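PDB 2I5I: carbohydrate deacetylase from Enterococcus faecalis, which probably catalyses the deacetylation of acetylated carbohydrates, a step in oligosaccharide breakdown, with magnesium as cofactor. Local coordinates for residues I8-P18 and V33-Y44. Numbering follows the deposited sequence. Where two conformers were deposited one is given.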
loop_
_atom_site.group_PDB
_atom_site.type_symbol
_atom_site.label_atom_id
_atom_site.label_comp_id
_atom_site.label_asym_id
_atom_site.label_seq_id
_atom_site.Cartn_x
_atom_site.Cartn_y
_atom_site.Cartn_z
ATOM N N ILE A 8 23.644 9.947 14.586
ATOM C CA ILE A 8 22.519 10.427 13.817
ATOM C C ILE A 8 23.113 11.136 12.603
ATOM O O ILE A 8 23.910 12.069 12.727
ATOM C CB ILE A 8 21.656 11.369 14.660
ATOM C CG1 ILE A 8 21.096 10.745 15.931
ATOM C CG2 ILE A 8 20.557 11.968 13.796
ATOM C CD1 ILE A 8 20.471 11.761 16.859
ATOM N N ILE A 9 22.772 10.685 11.419
ATOM C CA ILE A 9 23.116 11.247 10.121
ATOM C C ILE A 9 21.813 11.777 9.548
ATOM O O ILE A 9 20.903 11.052 9.174
ATOM C CB ILE A 9 23.794 10.225 9.193
ATOM C CG1 ILE A 9 24.993 9.594 9.876
ATOM C CG2 ILE A 9 24.187 10.838 7.861
ATOM C CD1 ILE A 9 25.774 8.587 9.080
ATOM N N ASN A 10 21.734 13.109 9.579
ATOM C CA ASN A 10 20.465 13.772 9.301
ATOM C C ASN A 10 20.617 14.603 8.040
ATOM O O ASN A 10 21.480 15.473 7.943
ATOM C CB ASN A 10 19.997 14.675 10.455
ATOM C CG ASN A 10 18.639 15.297 10.175
ATOM O OD1 ASN A 10 17.592 14.813 10.627
ATOM N ND2 ASN A 10 18.673 16.383 9.434
ATOM N N ALA A 11 19.726 14.320 7.096
ATOM C CA ALA A 11 19.672 15.084 5.856
ATOM C C ALA A 11 18.790 16.304 6.037
ATOM O O ALA A 11 17.596 16.177 6.319
ATOM C CB ALA A 11 19.130 14.217 4.720
ATOM N N ASP A 12 19.338 17.499 5.881
ATOM C CA ASP A 12 18.516 18.695 5.949
ATOM C C ASP A 12 17.747 18.928 4.642
ATOM O O ASP A 12 18.179 18.489 3.568
ATOM C CB ASP A 12 19.410 19.896 6.286
ATOM C CG ASP A 12 20.050 19.793 7.658
ATOM O OD1 ASP A 12 19.878 18.766 8.348
ATOM O OD2 ASP A 12 20.741 20.761 8.054
ATOM N N ASP A 13 16.602 19.578 4.739
ATOM C CA ASP A 13 15.837 20.121 3.634
ATOM C C ASP A 13 14.873 19.133 2.986
ATOM O O ASP A 13 14.512 19.293 1.817
ATOM C CB ASP A 13 16.772 20.683 2.549
ATOM C CG ASP A 13 17.557 21.904 2.988
ATOM O OD1 ASP A 13 17.121 22.527 3.975
ATOM O OD2 ASP A 13 18.598 22.248 2.373
ATOM N N PHE A 14 14.404 18.140 3.722
ATOM C CA PHE A 14 13.308 17.293 3.188
ATOM C C PHE A 14 12.138 18.141 2.752
ATOM O O PHE A 14 11.756 19.107 3.418
ATOM C CB PHE A 14 12.890 16.259 4.229
ATOM C CG PHE A 14 12.210 15.025 3.640
ATOM C CD1 PHE A 14 12.941 14.179 2.813
ATOM C CD2 PHE A 14 10.888 14.762 3.935
ATOM C CE1 PHE A 14 12.317 13.059 2.277
ATOM C CE2 PHE A 14 10.259 13.638 3.406
ATOM C CZ PHE A 14 10.995 12.799 2.595
ATOM N N GLY A 15 11.509 17.846 1.609
ATOM C CA GLY A 15 10.402 18.623 1.111
ATOM C C GLY A 15 10.789 19.934 0.460
ATOM O O GLY A 15 9.906 20.673 0.020
ATOM N N TYR A 16 12.081 20.243 0.392
ATOM C CA TYR A 16 12.542 21.483 -0.212
ATOM C C TYR A 16 12.063 21.552 -1.657
ATOM O O TYR A 16 11.387 22.482 -2.102
ATOM C CB TYR A 16 14.052 21.567 -0.089
ATOM C CG TYR A 16 14.697 22.906 -0.338
ATOM C CD1 TYR A 16 13.971 24.092 -0.361
ATOM C CD2 TYR A 16 16.066 22.966 -0.550
ATOM C CE1 TYR A 16 14.617 25.290 -0.593
ATOM C CE2 TYR A 16 16.714 24.170 -0.777
ATOM C CZ TYR A 16 15.977 25.329 -0.799
ATOM O OH TYR A 16 16.620 26.533 -1.027
ATOM N N THR A 17 12.445 20.534 -2.428
ATOM C CA THR A 17 11.949 20.366 -3.796
ATOM C C THR A 17 11.761 18.874 -4.078
ATOM O O THR A 17 12.346 18.030 -3.389
ATOM C CB THR A 17 12.821 21.043 -4.856
ATOM O OG1 THR A 17 13.656 20.093 -5.515
ATOM C CG2 THR A 17 13.883 22.028 -4.343
ATOM N N PRO A 18 10.952 18.509 -5.061
ATOM C CA PRO A 18 10.764 17.079 -5.377
ATOM C C PRO A 18 12.041 16.273 -5.539
ATOM O O PRO A 18 12.125 15.145 -5.065
ATOM C CB PRO A 18 9.990 17.152 -6.715
ATOM C CG PRO A 18 9.152 18.383 -6.515
ATOM C CD PRO A 18 10.155 19.367 -5.929
ATOM N N VAL A 33 22.078 7.613 5.737
ATOM C CA VAL A 33 21.201 8.642 6.293
ATOM C C VAL A 33 20.114 7.978 7.133
ATOM O O VAL A 33 19.382 7.094 6.673
ATOM C CB VAL A 33 20.562 9.536 5.217
ATOM C CG1 VAL A 33 19.505 10.450 5.822
ATOM C CG2 VAL A 33 21.641 10.327 4.486
ATOM N N THR A 34 19.997 8.375 8.402
ATOM C CA THR A 34 19.021 7.726 9.278
ATOM C C THR A 34 17.849 8.607 9.648
ATOM O O THR A 34 16.842 8.145 10.221
ATOM C CB THR A 34 19.699 7.283 10.607
ATOM O OG1 THR A 34 19.923 8.497 11.338
ATOM C CG2 THR A 34 21.046 6.632 10.395
ATOM N N SER A 35 17.945 9.879 9.319
ATOM C CA SER A 35 16.995 10.912 9.677
ATOM C C SER A 35 16.987 12.041 8.664
ATOM O O SER A 35 17.975 12.202 7.929
ATOM C CB SER A 35 17.416 11.431 11.058
ATOM O OG SER A 35 16.583 12.483 11.495
ATOM N N THR A 36 15.918 12.809 8.648
ATOM C CA THR A 36 15.840 14.043 7.879
ATOM C C THR A 36 14.998 15.057 8.632
ATOM O O THR A 36 14.208 14.700 9.520
ATOM C CB THR A 36 15.274 13.772 6.476
ATOM O OG1 THR A 36 15.410 14.894 5.587
ATOM C CG2 THR A 36 13.784 13.457 6.600
ATOM N N THR A 37 15.154 16.315 8.247
ATOM C CA THR A 37 14.268 17.358 8.791
ATOM C C THR A 37 13.637 18.123 7.628
ATOM O O THR A 37 14.394 18.449 6.706
ATOM C CB THR A 37 14.988 18.321 9.737
ATOM O OG1 THR A 37 16.218 18.772 9.175
ATOM C CG2 THR A 37 15.284 17.569 11.035
ATOM N N ALA A 38 12.340 18.312 7.733
ATOM C CA ALA A 38 11.472 18.777 6.666
ATOM C C ALA A 38 10.954 20.193 6.825
ATOM O O ALA A 38 10.640 20.612 7.943
ATOM C CB ALA A 38 10.276 17.815 6.605
ATOM N N LEU A 39 10.833 20.902 5.701
ATOM C CA LEU A 39 10.326 22.267 5.671
ATOM C C LEU A 39 8.829 22.353 5.440
ATOM O O LEU A 39 8.352 22.293 4.298
ATOM C CB LEU A 39 11.058 23.043 4.585
ATOM C CG LEU A 39 12.578 23.185 4.670
ATOM C CD1 LEU A 39 13.176 23.297 3.278
ATOM C CD2 LEU A 39 12.946 24.411 5.526
ATOM N N PRO A 40 8.006 22.562 6.461
ATOM C CA PRO A 40 6.591 22.825 6.237
ATOM C C PRO A 40 6.279 24.099 5.455
ATOM O O PRO A 40 5.176 24.285 4.925
ATOM C CB PRO A 40 6.000 22.989 7.655
ATOM C CG PRO A 40 7.158 23.023 8.576
ATOM C CD PRO A 40 8.387 22.559 7.886
ATOM N N THR A 41 7.238 25.014 5.371
ATOM C CA THR A 41 7.091 26.271 4.663
ATOM C C THR A 41 7.200 26.060 3.158
ATOM O O THR A 41 6.921 26.951 2.358
ATOM C CB THR A 41 8.160 27.297 5.106
ATOM O OG1 THR A 41 9.409 26.641 5.330
ATOM C CG2 THR A 41 7.700 27.917 6.420
ATOM N N SER A 42 7.604 24.839 2.794
ATOM C CA SER A 42 7.712 24.495 1.377
ATOM C C SER A 42 6.428 23.952 0.788
ATOM O O SER A 42 5.719 23.123 1.340
ATOM C CB SER A 42 8.813 23.434 1.219
ATOM O OG SER A 42 9.114 23.268 -0.160
ATOM N N PRO A 43 6.051 24.388 -0.410
ATOM C CA PRO A 43 4.755 23.892 -0.926
ATOM C C PRO A 43 4.766 22.388 -1.189
ATOM O O PRO A 43 3.720 21.740 -1.219
ATOM C CB PRO A 43 4.580 24.684 -2.213
ATOM C CG PRO A 43 5.914 25.204 -2.571
ATOM C CD PRO A 43 6.731 25.309 -1.306
ATOM N N TYR A 44 5.937 21.802 -1.363
ATOM C CA TYR A 44 6.146 20.378 -1.580
ATOM C C TYR A 44 6.156 19.569 -0.294
ATOM O O TYR A 44 6.392 18.358 -0.331
ATOM C CB TYR A 44 7.499 20.165 -2.289
ATOM C CG TYR A 44 7.610 20.987 -3.540
ATOM C CD1 TYR A 44 6.882 20.592 -4.666
ATOM C CD2 TYR A 44 8.400 22.121 -3.623
ATOM C CE1 TYR A 44 6.954 21.315 -5.827
ATOM C CE2 TYR A 44 8.461 22.842 -4.800
ATOM C CZ TYR A 44 7.742 22.434 -5.897
ATOM O OH TYR A 44 7.784 23.145 -7.074
#
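N10 and A11 pair with S35 and T36 as neighbouring parallel strands, joined by a beta-alpha-beta crossover through helix 18-29. They belong to the parallel sheet at the heart of this YdjC-family fold. The axes of 8-11 and 35-38 are inclined at 35° and come within 4.3 Å. A11 N donates to S35 O and T37 N to A11 O. I9 O takes two amides, T34 N and S35 N. The chain turns a corner at D12, and pairing resumes with F14 N to T37 O and L39 N to F14 O, both at 3.0 Å.

T36 OG1 gives a 2.6 Å bond to A11 O, from the face of that carbonyl opposite T37 N. The anti torsion of S35 (chi1 178°) places OG beside its own carbonyl carbon, where it donates to N10 OD1 at 2.7 Å. The other end of the amide, N10 ND2, makes a weak bond to T37 OG1, which also bonds D128.

On the face that carries A11, T36, F14 and A38, the contact is largely apolar. A11 CB meets V33 CG1. T36 CG2 sits over one face of the F14 ring, 4.1 Å from its centroid, while A38 CB lies at the ring edge. Further on, L39 CD1 packs alongside Y16.

D12 and D13 lie at the corner. D12 forms a salt bridge with R156, and D13 with R232. The side chain of D13 is about 4 Å from that of H130, a predicted magnesium ligand. D13, H64 and H130 face one vacant point, consistent with an empty metal site.

Past the strands, S42 OG donates to G15 O at 2.7 Å. P18 CD lies over one face of the Y44 ring in a CH-pi contact, 3.6 Å from the ring centroid and 7° off the normal.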